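Local coordinates for protein putative phosphohistidine phosphatase, SixA (PDB 4HBZ) that probably removes phosphate from phosphohistidine in proteins, as a putative SixA-like member of branch 1 of the histidine phosphatase superfamily, at residues A[20-25]-A[166-171]; A[62-67]-A[112-117]; A[130-135]-A[145-150]; A[160-165]-A[174-179]. All blocks are in the same frame, centred on the assembly; numbering follows the deposited sequence.

From the N terminus, strand 20-26 comes first, and contact 1 joins its start to the turn at 166-171, closing the longest loop of the four. Within that loop lie contact 2, which pairs strands 65-69 and 114-119 across an intervening run of helix and strand, and then contact 3, which ties helix 123-138 to the loop that follows it. Contact 4, pairing strands 159-164 and 177-182, crosses contact 1, because its segments alternate with those of contact 1 along the chain. Contacts 1, 2 and 4 reach one mixed sheet; contact 3 lies at helix 123-138 and the loop after it, and touches both contact 1 and contact 4.

Contact 1 of 4, residues A[20-25]-A[166-171]; sequences RTLVLM and GAWADL
Arg20, in the one described of its two modelled positions, lies over one face of the Trp168 indole with the aliphatic part of its chain, an example of how the methylenes of an arginine can serve as apolar surface. Over the five-membered ring of Trp168 the contact is CH-pi: Arg20 CD sits 3.7 Å from its centroid, 18° off the ring normal. Nearer the backbone, Arg20 CB approaches Trp168 CZ2 at 3.6 Å. The chain is extended from CG to NE, which carries the guanidinium past the indole, and the two planes stand 85° apart, almost perpendicular. With Arg20 CZ 5.6 Å from the centroid of the Trp168 five-membered ring, any cation-pi attraction is weak at most. One guanidinium face is instead covered by Ala167 CA.

The far rim of the indole is met at its edge. Trp168 CH2 comes within 3.4 Å of the carbonyl oxygen Thr21 O, and Leu22 CB lies 3.9 Å from the same Trp168 CH2. Leu22 CG is anti to its backbone N (chi1 179°), which points the Leu22 CD2 branch to Leu171 CD2, 3.9 Å away.

Trp168 NE1 donates to Ala112 O, which helps to fix the turn of the ring. Trp168 also packs on Val115 of strand 114-119 and Val105 of helix 98-106, while Leu22 and Leu171 both lean on Leu131 of helix 123-138. Trp168 and Leu171 thus join the start of strand 20-26, which pairs with strands 114-119 and 159-164, to helices 98-106 and 123-138.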
loop_
_atom_site.group_PDB
_atom_site.type_symbol
_atom_site.label_atom_id
_atom_site.label_comp_id
_atom_site.label_asym_id
_atom_site.label_seq_id
_atom_site.Cartn_x
_atom_site.Cartn_y
_atom_site.Cartn_z
ATOM N N ARG A 20 13.471 -0.181 -5.024
ATOM C CA ARG A 20 12.730 -0.432 -3.811
ATOM C C ARG A 20 11.320 -0.847 -4.173
ATOM O O ARG A 20 10.820 -0.457 -5.245
ATOM C CB ARG A 20 12.719 0.833 -2.981
ATOM C CG ARG A 20 14.070 1.112 -2.382
ATOM C CD ARG A 20 14.120 2.487 -1.774
ATOM N NE ARG A 20 15.457 2.700 -1.254
ATOM C CZ ARG A 20 16.488 3.014 -2.030
ATOM N NH1 ARG A 20 16.327 3.118 -3.361
ATOM N NH2 ARG A 20 17.676 3.193 -1.493
ATOM N N THR A 21 10.690 -1.650 -3.308
ATOM C CA THR A 21 9.349 -2.184 -3.566
ATOM C C THR A 21 8.373 -1.626 -2.551
ATOM O O THR A 21 8.610 -1.713 -1.347
ATOM C CB THR A 21 9.341 -3.704 -3.463
ATOM O OG1 THR A 21 10.272 -4.265 -4.444
ATOM C CG2 THR A 21 7.984 -4.271 -3.655
ATOM N N LEU A 22 7.329 -1.029 -3.062
ATOM C CA LEU A 22 6.264 -0.464 -2.266
ATOM C C LEU A 22 4.965 -1.197 -2.484
ATOM O O LEU A 22 4.563 -1.418 -3.629
ATOM C CB LEU A 22 6.055 0.999 -2.659
ATOM C CG LEU A 22 4.951 1.744 -1.949
ATOM C CD1 LEU A 22 5.236 1.863 -0.469
ATOM C CD2 LEU A 22 4.737 3.145 -2.558
ATOM N N VAL A 23 4.318 -1.637 -1.416
ATOM C CA VAL A 23 3.042 -2.335 -1.504
ATOM C C VAL A 23 2.001 -1.430 -0.836
ATOM O O VAL A 23 2.160 -1.065 0.349
ATOM C CB VAL A 23 3.049 -3.700 -0.797
ATOM C CG1 VAL A 23 1.696 -4.371 -1.006
ATOM C CG2 VAL A 23 4.162 -4.563 -1.375
ATOM N N LEU A 24 0.997 -1.036 -1.596
ATOM C CA LEU A 24 -0.085 -0.208 -1.127
ATOM C C LEU A 24 -1.344 -1.048 -1.000
ATOM O O LEU A 24 -1.857 -1.490 -2.021
ATOM C CB LEU A 24 -0.313 0.976 -2.047
ATOM C CG LEU A 24 0.792 1.989 -2.246
ATOM C CD1 LEU A 24 0.405 3.043 -3.239
ATOM C CD2 LEU A 24 1.198 2.563 -0.878
HETATM N N MSE A 25 -1.834 -1.283 0.217
HETATM C CA MSE A 25 -2.947 -2.186 0.470
HETATM C C MSE A 25 -4.090 -1.452 1.061
HETATM O O MSE A 25 -3.944 -0.726 2.054
HETATM C CB MSE A 25 -2.473 -3.311 1.406
HETATM C CG MSE A 25 -3.588 -4.327 1.586
HETATM SE SE MSE A 25 -2.882 -5.933 2.481
HETATM C CE MSE A 25 -4.523 -7.048 2.273
ATOM N N GLY A 166 14.036 5.735 -6.608
ATOM C CA GLY A 166 14.291 6.819 -5.666
ATOM C C GLY A 166 14.393 6.326 -4.247
ATOM O O GLY A 166 13.864 5.254 -3.875
ATOM N N ALA A 167 15.119 7.064 -3.427
ATOM C CA ALA A 167 15.083 6.867 -1.974
ATOM C C ALA A 167 13.678 7.032 -1.456
ATOM O O ALA A 167 12.851 7.798 -2.034
ATOM C CB ALA A 167 15.966 7.923 -1.337
ATOM N N TRP A 168 13.328 6.382 -0.346
ATOM C CA TRP A 168 12.005 6.588 0.222
ATOM C C TRP A 168 11.661 8.059 0.461
ATOM O O TRP A 168 10.512 8.462 0.233
ATOM C CB TRP A 168 11.779 5.774 1.510
ATOM C CG TRP A 168 11.804 4.296 1.296
ATOM C CD1 TRP A 168 12.699 3.429 1.782
ATOM C CD2 TRP A 168 10.891 3.537 0.459
ATOM N NE1 TRP A 168 12.386 2.149 1.357
ATOM C CE2 TRP A 168 11.299 2.183 0.527
ATOM C CE3 TRP A 168 9.803 3.868 -0.324
ATOM C CZ2 TRP A 168 10.576 1.172 -0.120
ATOM C CZ3 TRP A 168 9.111 2.856 -1.003
ATOM C CH2 TRP A 168 9.518 1.543 -0.891
ATOM N N ALA A 169 12.616 8.849 0.943
ATOM C CA ALA A 169 12.341 10.221 1.235
ATOM C C ALA A 169 11.892 11.012 -0.021
ATOM O O ALA A 169 11.176 12.028 0.063
ATOM C CB ALA A 169 13.537 10.859 1.892
ATOM N N ASP A 170 12.327 10.512 -1.189
ATOM C CA ASP A 170 12.132 11.219 -2.440
ATOM C C ASP A 170 10.939 10.687 -3.225
ATOM O O ASP A 170 10.754 11.073 -4.341
ATOM C CB ASP A 170 13.403 11.046 -3.301
ATOM C CG ASP A 170 14.629 11.796 -2.722
ATOM O OD1 ASP A 170 14.397 12.683 -1.894
ATOM O OD2 ASP A 170 15.734 11.561 -3.193
ATOM N N LEU A 171 10.155 9.789 -2.636
ATOM C CA LEU A 171 9.109 9.109 -3.374
ATOM C C LEU A 171 8.139 10.023 -4.065
ATOM O O LEU A 171 7.737 9.774 -5.214
ATOM C CB LEU A 171 8.434 8.082 -2.433
ATOM C CG LEU A 171 7.369 7.203 -2.965
ATOM C CD1 LEU A 171 7.841 6.269 -4.048
ATOM C CD2 LEU A 171 6.764 6.433 -1.793
#

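Contact 2 of 4, residues A[62-67]-A[112-117]; sequences AVDVVV and ASTVLV
Leu116 and Thr114 give up the most surface here, with Asp64 among the next, and they show how a parallel strand pair can be joined by side chains as well as by its backbone. Leu116 CB rests against Val63 CG1 at 3.9 Å, on the face of the sheet it shares with Val66. Thr114 turns its methyl across Val63, the two side chains meeting at about a right angle. Leu116 is held in register by its own backbone N and O, Leu116 N donating to Val65 O (3.0 Å) and Leu116 O accepting from Val67 N (2.8 Å). This alternation is that of parallel strands in the central sheet of the alpha/beta histidine phosphatase fold, and strand 114-119 also pairs with strand 20-26 on its other edge. Before the strands proper, Asp64 takes over: its OD2 accepts from Ser113 N at 2.8 Å, above the carboxylate plane, and from Thr114 N at 2.9 Å, on the anti side. An alanine here is likely to leave both amides without their acceptor and the start of strand 114-119 less firmly fixed. Asp64 N in turn donates to Thr114 O. A water gives hydrogen bonds to Asp64 OD2 and Ala62 O and accepts one from Thr114 OG1.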
loop_
_atom_site.group_PDB
_atom_site.type_symbol
_atom_site.label_atom_id
_atom_site.label_comp_id
_atom_site.label_asym_id
_atom_site.label_seq_id
_atom_site.Cartn_x
_atom_site.Cartn_y
_atom_site.Cartn_z
ATOM N N ALA A 62 10.795 -10.185 1.545
ATOM C CA ALA A 62 10.221 -10.001 2.866
ATOM C C ALA A 62 10.005 -8.524 3.160
ATOM O O ALA A 62 10.856 -7.689 2.883
ATOM C CB ALA A 62 11.128 -10.582 3.948
ATOM N N VAL A 63 8.847 -8.212 3.694
ATOM C CA VAL A 63 8.572 -6.816 4.030
ATOM C C VAL A 63 9.510 -6.403 5.175
ATOM O O VAL A 63 9.645 -7.078 6.181
ATOM C CB VAL A 63 7.086 -6.617 4.398
ATOM C CG1 VAL A 63 6.844 -5.255 5.020
ATOM C CG2 VAL A 63 6.203 -6.827 3.182
ATOM N N ASP A 64 10.100 -5.202 5.042
ATOM C CA ASP A 64 10.990 -4.672 6.074
ATOM C C ASP A 64 10.274 -3.792 7.083
ATOM O O ASP A 64 10.602 -3.806 8.285
ATOM C CB ASP A 64 12.164 -3.895 5.489
ATOM C CG ASP A 64 13.004 -4.749 4.570
ATOM O OD1 ASP A 64 13.538 -5.795 5.067
ATOM O OD2 ASP A 64 13.088 -4.430 3.357
ATOM N N VAL A 65 9.322 -3.003 6.595
ATOM C CA VAL A 65 8.635 -1.982 7.397
ATOM C C VAL A 65 7.178 -1.901 6.948
ATOM O O VAL A 65 6.901 -1.942 5.747
ATOM C CB VAL A 65 9.307 -0.603 7.200
ATOM C CG1 VAL A 65 8.591 0.482 7.960
ATOM C CG2 VAL A 65 10.780 -0.671 7.608
ATOM N N VAL A 66 6.259 -1.816 7.908
ATOM C CA VAL A 66 4.845 -1.631 7.604
ATOM C C VAL A 66 4.472 -0.277 8.214
ATOM O O VAL A 66 4.886 0.050 9.351
ATOM C CB VAL A 66 3.978 -2.705 8.262
ATOM C CG1 VAL A 66 2.520 -2.521 7.887
ATOM C CG2 VAL A 66 4.444 -4.072 7.812
ATOM N N VAL A 67 3.717 0.500 7.432
ATOM C CA VAL A 67 3.033 1.719 7.933
ATOM C C VAL A 67 1.540 1.374 7.890
ATOM O O VAL A 67 1.001 1.025 6.808
ATOM C CB VAL A 67 3.349 2.985 7.128
ATOM C CG1 VAL A 67 2.835 4.194 7.886
ATOM C CG2 VAL A 67 4.868 3.099 6.832
ATOM N N ALA A 112 15.415 0.300 4.231
ATOM C CA ALA A 112 14.322 -0.656 3.926
ATOM C C ALA A 112 14.241 -0.882 2.438
ATOM O O ALA A 112 14.307 0.065 1.644
ATOM C CB ALA A 112 12.985 -0.162 4.446
ATOM N N SER A 113 14.124 -2.139 2.031
ATOM C CA SER A 113 13.977 -2.457 0.618
ATOM C C SER A 113 12.520 -2.618 0.210
ATOM O O SER A 113 12.146 -2.309 -0.935
ATOM C CB SER A 113 14.749 -3.708 0.251
ATOM O OG SER A 113 16.113 -3.560 0.587
ATOM N N THR A 114 11.700 -3.091 1.140
ATOM C CA THR A 114 10.274 -3.404 0.871
ATOM C C THR A 114 9.415 -2.813 1.990
ATOM O O THR A 114 9.642 -3.092 3.160
ATOM C CB THR A 114 10.068 -4.926 0.784
ATOM O OG1 THR A 114 11.047 -5.466 -0.120
ATOM C CG2 THR A 114 8.699 -5.314 0.317
ATOM N N VAL A 115 8.509 -1.950 1.599
ATOM C CA VAL A 115 7.563 -1.273 2.508
ATOM C C VAL A 115 6.133 -1.605 2.169
ATOM O O VAL A 115 5.756 -1.546 1.023
ATOM C CB VAL A 115 7.776 0.249 2.496
ATOM C CG1 VAL A 115 6.742 0.950 3.320
ATOM C CG2 VAL A 115 9.178 0.617 2.946
ATOM N N LEU A 116 5.348 -1.972 3.183
ATOM C CA LEU A 116 3.926 -2.209 3.050
ATOM C C LEU A 116 3.170 -1.083 3.754
ATOM O O LEU A 116 3.461 -0.791 4.915
ATOM C CB LEU A 116 3.608 -3.548 3.720
ATOM C CG LEU A 116 2.107 -3.891 3.854
ATOM C CD1 LEU A 116 1.393 -3.983 2.499
ATOM C CD2 LEU A 116 1.900 -5.199 4.638
ATOM N N VAL A 117 2.164 -0.563 3.091
ATOM C CA VAL A 117 1.243 0.423 3.647
ATOM C C VAL A 117 -0.132 -0.203 3.730
ATOM O O VAL A 117 -0.608 -0.694 2.725
ATOM C CB VAL A 117 1.179 1.697 2.797
ATOM C CG1 VAL A 117 0.204 2.738 3.356
ATOM C CG2 VAL A 117 2.581 2.311 2.615
HETATM O O HOH W 1 12.941 -6.612 1.653
#

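Contact 3 of 4, residues A[130-135]-A[145-150]; sequences ELVRQS and SGAGDE
The Arg133 guanidinium meets the loop with its edge, the carbonyl groups of Ser145 and Ala147 lying close to its plane. Such an arginine, reaching from a helix to backbone oxygens, illustrates how a loop can be fastened without a carboxylate; here it joins helix 123-138, which packs on the sheet of this histidine phosphatase fold, to the loop that leads on toward strand 159-164. One nitrogen serves both carbonyls. Arg133 NH1 donates to Ser145 O at 2.8 Å, approaching from 48° above that carbonyl's plane, and to Ala147 O at 2.9 Å, where it meets a lone pair in the carbonyl plane. Arg133 NH2 adds a weak bond to Ser145 O. Bends at chi2 (-35°) and chi3 (-77°) curl the chain toward the loop.

Beside it Val132 CG1 packs on Ala147 CB at 3.8 Å. The loop passes close to the helix at Gly148, whose backbone angles suit glycine and where a side chain would run tightly into Val132. Gly146 to Asp149 form a type II turn, closed by Asp149 N bonding to Gly146 O. Just ahead of it, Ser145 OG accepts from Ala147 N at 3.0 Å, making an ST turn.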
loop_
_atom_site.group_PDB
_atom_site.type_symbol
_atom_site.label_atom_id
_atom_site.label_comp_id
_atom_site.label_asym_id
_atom_site.label_seq_id
_atom_site.Cartn_x
_atom_site.Cartn_y
_atom_site.Cartn_z
ATOM N N GLU A 130 -1.020 8.646 -8.243
ATOM C CA GLU A 130 -0.117 9.786 -8.298
ATOM C C GLU A 130 1.326 9.387 -8.493
ATOM O O GLU A 130 2.071 10.039 -9.235
ATOM C CB GLU A 130 -0.265 10.669 -7.088
ATOM C CG GLU A 130 -1.572 11.420 -7.080
ATOM C CD GLU A 130 -1.545 12.708 -6.292
ATOM O OE1 GLU A 130 -0.540 13.045 -5.657
ATOM O OE2 GLU A 130 -2.569 13.418 -6.412
ATOM N N LEU A 131 1.716 8.292 -7.848
ATOM C CA LEU A 131 3.087 7.814 -8.012
ATOM C C LEU A 131 3.360 7.360 -9.442
ATOM O O LEU A 131 4.429 7.643 -10.034
ATOM C CB LEU A 131 3.379 6.646 -7.047
ATOM C CG LEU A 131 3.489 7.051 -5.558
ATOM C CD1 LEU A 131 3.607 5.807 -4.704
ATOM C CD2 LEU A 131 4.597 8.037 -5.257
ATOM N N VAL A 132 2.374 6.659 -10.016
ATOM C CA VAL A 132 2.500 6.204 -11.428
ATOM C C VAL A 132 2.640 7.384 -12.361
ATOM O O VAL A 132 3.490 7.395 -13.260
ATOM C CB VAL A 132 1.346 5.270 -11.820
ATOM C CG1 VAL A 132 1.235 5.101 -13.338
ATOM C CG2 VAL A 132 1.497 3.969 -11.085
ATOM N N ARG A 133 1.782 8.386 -12.202
ATOM C CA ARG A 133 1.829 9.525 -13.109
ATOM C C ARG A 133 3.110 10.302 -12.974
ATOM O O ARG A 133 3.620 10.835 -13.943
ATOM C CB ARG A 133 0.602 10.398 -12.839
ATOM C CG ARG A 133 -0.749 9.721 -13.147
ATOM C CD ARG A 133 -0.835 8.749 -14.354
ATOM N NE ARG A 133 -0.896 9.495 -15.594
ATOM C CZ ARG A 133 -1.158 8.983 -16.816
ATOM N NH1 ARG A 133 -1.410 7.669 -17.011
ATOM N NH2 ARG A 133 -1.172 9.808 -17.853
ATOM N N GLN A 134 3.633 10.424 -11.757
ATOM C CA GLN A 134 4.915 11.128 -11.539
ATOM C C GLN A 134 6.052 10.392 -12.221
ATOM O O GLN A 134 6.942 10.987 -12.825
ATOM C CB GLN A 134 5.161 11.317 -10.035
ATOM C CG GLN A 134 6.418 12.109 -9.688
ATOM C CD GLN A 134 6.346 13.603 -10.055
ATOM O OE1 GLN A 134 5.283 14.198 -10.154
ATOM N NE2 GLN A 134 7.480 14.203 -10.161
ATOM N N SER A 135 6.038 9.077 -12.093
ATOM C CA SER A 135 7.068 8.279 -12.736
ATOM C C SER A 135 7.012 8.425 -14.280
ATOM O O SER A 135 8.060 8.566 -14.946
ATOM C CB SER A 135 6.958 6.836 -12.290
ATOM O OG SER A 135 8.011 6.066 -12.894
ATOM N N SER A 145 -0.663 8.068 -22.099
ATOM C CA SER A 145 -0.504 6.738 -21.477
ATOM C C SER A 145 -1.646 6.417 -20.488
ATOM O O SER A 145 -2.052 7.246 -19.656
ATOM C CB SER A 145 0.836 6.618 -20.742
ATOM O OG SER A 145 0.917 5.353 -20.080
ATOM N N GLY A 146 -2.142 5.181 -20.584
ATOM C CA GLY A 146 -3.134 4.659 -19.642
ATOM C C GLY A 146 -2.500 4.039 -18.391
ATOM O O GLY A 146 -3.218 3.373 -17.606
ATOM N N ALA A 147 -1.179 4.191 -18.200
ATOM C CA ALA A 147 -0.485 3.551 -17.062
ATOM C C ALA A 147 -1.183 3.997 -15.798
ATOM O O ALA A 147 -1.495 5.157 -15.643
ATOM C CB ALA A 147 1.000 3.924 -16.991
ATOM N N GLY A 148 -1.497 3.053 -14.931
ATOM C CA GLY A 148 -2.196 3.376 -13.709
ATOM C C GLY A 148 -3.662 3.008 -13.793
ATOM O O GLY A 148 -4.331 2.988 -12.787
ATOM N N ASP A 149 -4.187 2.851 -15.016
ATOM C CA ASP A 149 -5.610 2.508 -15.165
ATOM C C ASP A 149 -5.991 1.220 -14.443
ATOM O O ASP A 149 -7.146 1.055 -14.155
ATOM C CB ASP A 149 -6.019 2.436 -16.645
ATOM C CG ASP A 149 -6.257 3.835 -17.289
ATOM O OD1 ASP A 149 -6.337 4.904 -16.593
ATOM O OD2 ASP A 149 -6.397 3.874 -18.539
ATOM N N GLU A 150 -5.055 0.322 -14.182
ATOM C CA GLU A 150 -5.347 -0.889 -13.382
ATOM C C GLU A 150 -5.849 -0.579 -11.995
ATOM O O GLU A 150 -6.486 -1.440 -11.343
ATOM C CB GLU A 150 -4.113 -1.780 -13.216
ATOM C CG GLU A 150 -3.562 -2.277 -14.507
ATOM C CD GLU A 150 -2.493 -1.360 -15.057
ATOM O OE1 GLU A 150 -2.516 -0.077 -14.910
ATOM O OE2 GLU A 150 -1.608 -1.987 -15.682
#

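Contact 4 of 4, residues A[160-165]-A[174-179]; sequences AVLSTT and AGAELQ
Strands 160-164 and 177-179 run antiparallel with a strong twist, their directions 135° apart, and their backbones are joined at Ser163 and Glu177, a hydrogen-bonded pair, and at Val161, whose O accepts from Gln179 N at 2.8 Å. The neighbouring pair, Leu162 with Leu178, is non-hydrogen-bonded, and its side chains cross on the face turned to helix 123-138. Leu178 CD1 comes within 4.1 Å of Leu162 CG and 3.9 Å of Ala160 CB, while Leu162 CB meets Ala176 CB at 3.8 Å on its other flank. Val132 of the helix packs on both leucines.

The other face carries Ser163, Glu177 and the bent chain of Gln179, whose NE2 folds back over Ser163 CB and makes a weak bond to Glu177 O. A water links Glu177 OE2 to Ser163 O.

At the end of the strand the pairing passes from backbone to side chain. With the hydroxyl oxygen anti to the backbone N (chi1 -173°), Thr164 OG1 donates to Gly175 O at 2.8 Å, nearly straight along that carbonyl, and it also accepts from Gly166 N. A valine in its place would probably leave Gly175 O without this donor and Gly166 N without its acceptor, setting both ends of the connection freer to shift. Gly175, with positive phi, marks the exit from the short helix 171-174. Two antiparallel neighbours, linked by a turn and that helix, make up one side of the mixed central sheet, with 177-182 its outermost strand in this chain, in a phosphoglycerate mutase-like fold.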
loop_
_atom_site.group_PDB
_atom_site.type_symbol
_atom_site.label_atom_id
_atom_site.label_comp_id
_atom_site.label_asym_id
_atom_site.label_seq_id
_atom_site.Cartn_x
_atom_site.Cartn_y
_atom_site.Cartn_z
ATOM N N ALA A 160 -1.577 -3.009 -4.490
ATOM C CA ALA A 160 -0.723 -2.665 -5.648
ATOM C C ALA A 160 0.731 -2.758 -5.267
ATOM O O ALA A 160 1.110 -2.408 -4.122
ATOM C CB ALA A 160 -1.018 -1.244 -6.115
ATOM N N VAL A 161 1.524 -3.289 -6.166
ATOM C CA VAL A 161 2.949 -3.425 -5.982
ATOM C C VAL A 161 3.629 -2.486 -6.970
ATOM O O VAL A 161 3.368 -2.543 -8.179
ATOM C CB VAL A 161 3.440 -4.856 -6.252
ATOM C CG1 VAL A 161 4.962 -4.971 -6.015
ATOM C CG2 VAL A 161 2.666 -5.878 -5.424
ATOM N N LEU A 162 4.450 -1.579 -6.431
ATOM C CA LEU A 162 5.152 -0.599 -7.214
ATOM C C LEU A 162 6.646 -0.660 -6.946
ATOM O O LEU A 162 7.061 -1.175 -5.932
ATOM C CB LEU A 162 4.640 0.813 -6.918
ATOM C CG LEU A 162 3.133 1.020 -7.053
ATOM C CD1 LEU A 162 2.441 0.912 -5.708
ATOM C CD2 LEU A 162 2.811 2.357 -7.711
ATOM N N SER A 163 7.435 -0.150 -7.888
ATOM C CA SER A 163 8.868 -0.174 -7.779
ATOM C C SER A 163 9.380 1.234 -8.068
ATOM O O SER A 163 8.932 1.904 -9.016
ATOM C CB SER A 163 9.424 -1.143 -8.821
ATOM O OG SER A 163 10.798 -1.223 -8.678
ATOM N N THR A 164 10.384 1.634 -7.281
ATOM C CA THR A 164 11.013 2.968 -7.451
ATOM C C THR A 164 12.516 2.832 -7.336
ATOM O O THR A 164 13.038 2.085 -6.490
ATOM C CB THR A 164 10.462 4.014 -6.480
ATOM O OG1 THR A 164 10.988 5.326 -6.813
ATOM C CG2 THR A 164 10.772 3.729 -5.059
ATOM N N THR A 165 13.233 3.644 -8.107
ATOM C CA THR A 165 14.647 3.769 -7.875
ATOM C C THR A 165 15.001 4.904 -6.943
ATOM O O THR A 165 16.181 4.998 -6.555
ATOM C CB THR A 165 15.441 3.904 -9.168
ATOM O OG1 THR A 165 15.001 5.063 -9.889
ATOM C CG2 THR A 165 15.297 2.621 -9.987
ATOM N N ALA A 174 10.074 11.211 -7.137
ATOM C CA ALA A 174 10.606 10.158 -7.996
ATOM C C ALA A 174 9.445 9.378 -8.646
ATOM O O ALA A 174 9.561 8.919 -9.815
ATOM C CB ALA A 174 11.470 9.187 -7.220
ATOM N N GLY A 175 8.339 9.277 -7.929
ATOM C CA GLY A 175 7.230 8.418 -8.381
ATOM C C GLY A 175 7.597 6.952 -8.236
ATOM O O GLY A 175 8.674 6.591 -7.687
ATOM N N ALA A 176 6.734 6.094 -8.774
ATOM C CA ALA A 176 7.047 4.654 -8.794
ATOM C C ALA A 176 6.267 4.044 -9.947
ATOM O O ALA A 176 5.191 4.514 -10.267
ATOM C CB ALA A 176 6.688 3.994 -7.481
ATOM N N GLU A 177 6.792 2.962 -10.488
ATOM C CA GLU A 177 6.141 2.270 -11.596
ATOM C C GLU A 177 5.307 1.119 -11.052
ATOM O O GLU A 177 5.734 0.379 -10.157
ATOM C CB GLU A 177 7.201 1.687 -12.520
ATOM C CG GLU A 177 7.965 2.765 -13.304
ATOM C CD GLU A 177 8.859 2.106 -14.346
ATOM O OE1 GLU A 177 8.322 1.512 -15.343
ATOM O OE2 GLU A 177 10.083 2.121 -14.129
ATOM N N LEU A 178 4.125 0.969 -11.616
ATOM C CA LEU A 178 3.210 -0.067 -11.165
ATOM C C LEU A 178 3.618 -1.394 -11.760
ATOM O O LEU A 178 3.700 -1.516 -13.022
ATOM C CB LEU A 178 1.804 0.296 -11.586
ATOM C CG LEU A 178 0.685 -0.666 -11.207
ATOM C CD1 LEU A 178 0.557 -0.818 -9.686
ATOM C CD2 LEU A 178 -0.616 -0.125 -11.740
ATOM N N GLN A 179 3.820 -2.387 -10.901
ATOM C CA GLN A 179 4.174 -3.751 -11.311
ATOM C C GLN A 179 2.943 -4.644 -11.462
ATOM O O GLN A 179 2.855 -5.426 -12.424
ATOM C CB GLN A 179 5.195 -4.388 -10.344
ATOM C CG GLN A 179 6.489 -3.592 -10.156
ATOM C CD GLN A 179 7.126 -3.240 -11.475
ATOM O OE1 GLN A 179 7.482 -4.135 -12.250
ATOM N NE2 GLN A 179 7.234 -1.948 -11.772
HETATM O O HOH W 2 10.855 2.390 -11.501
#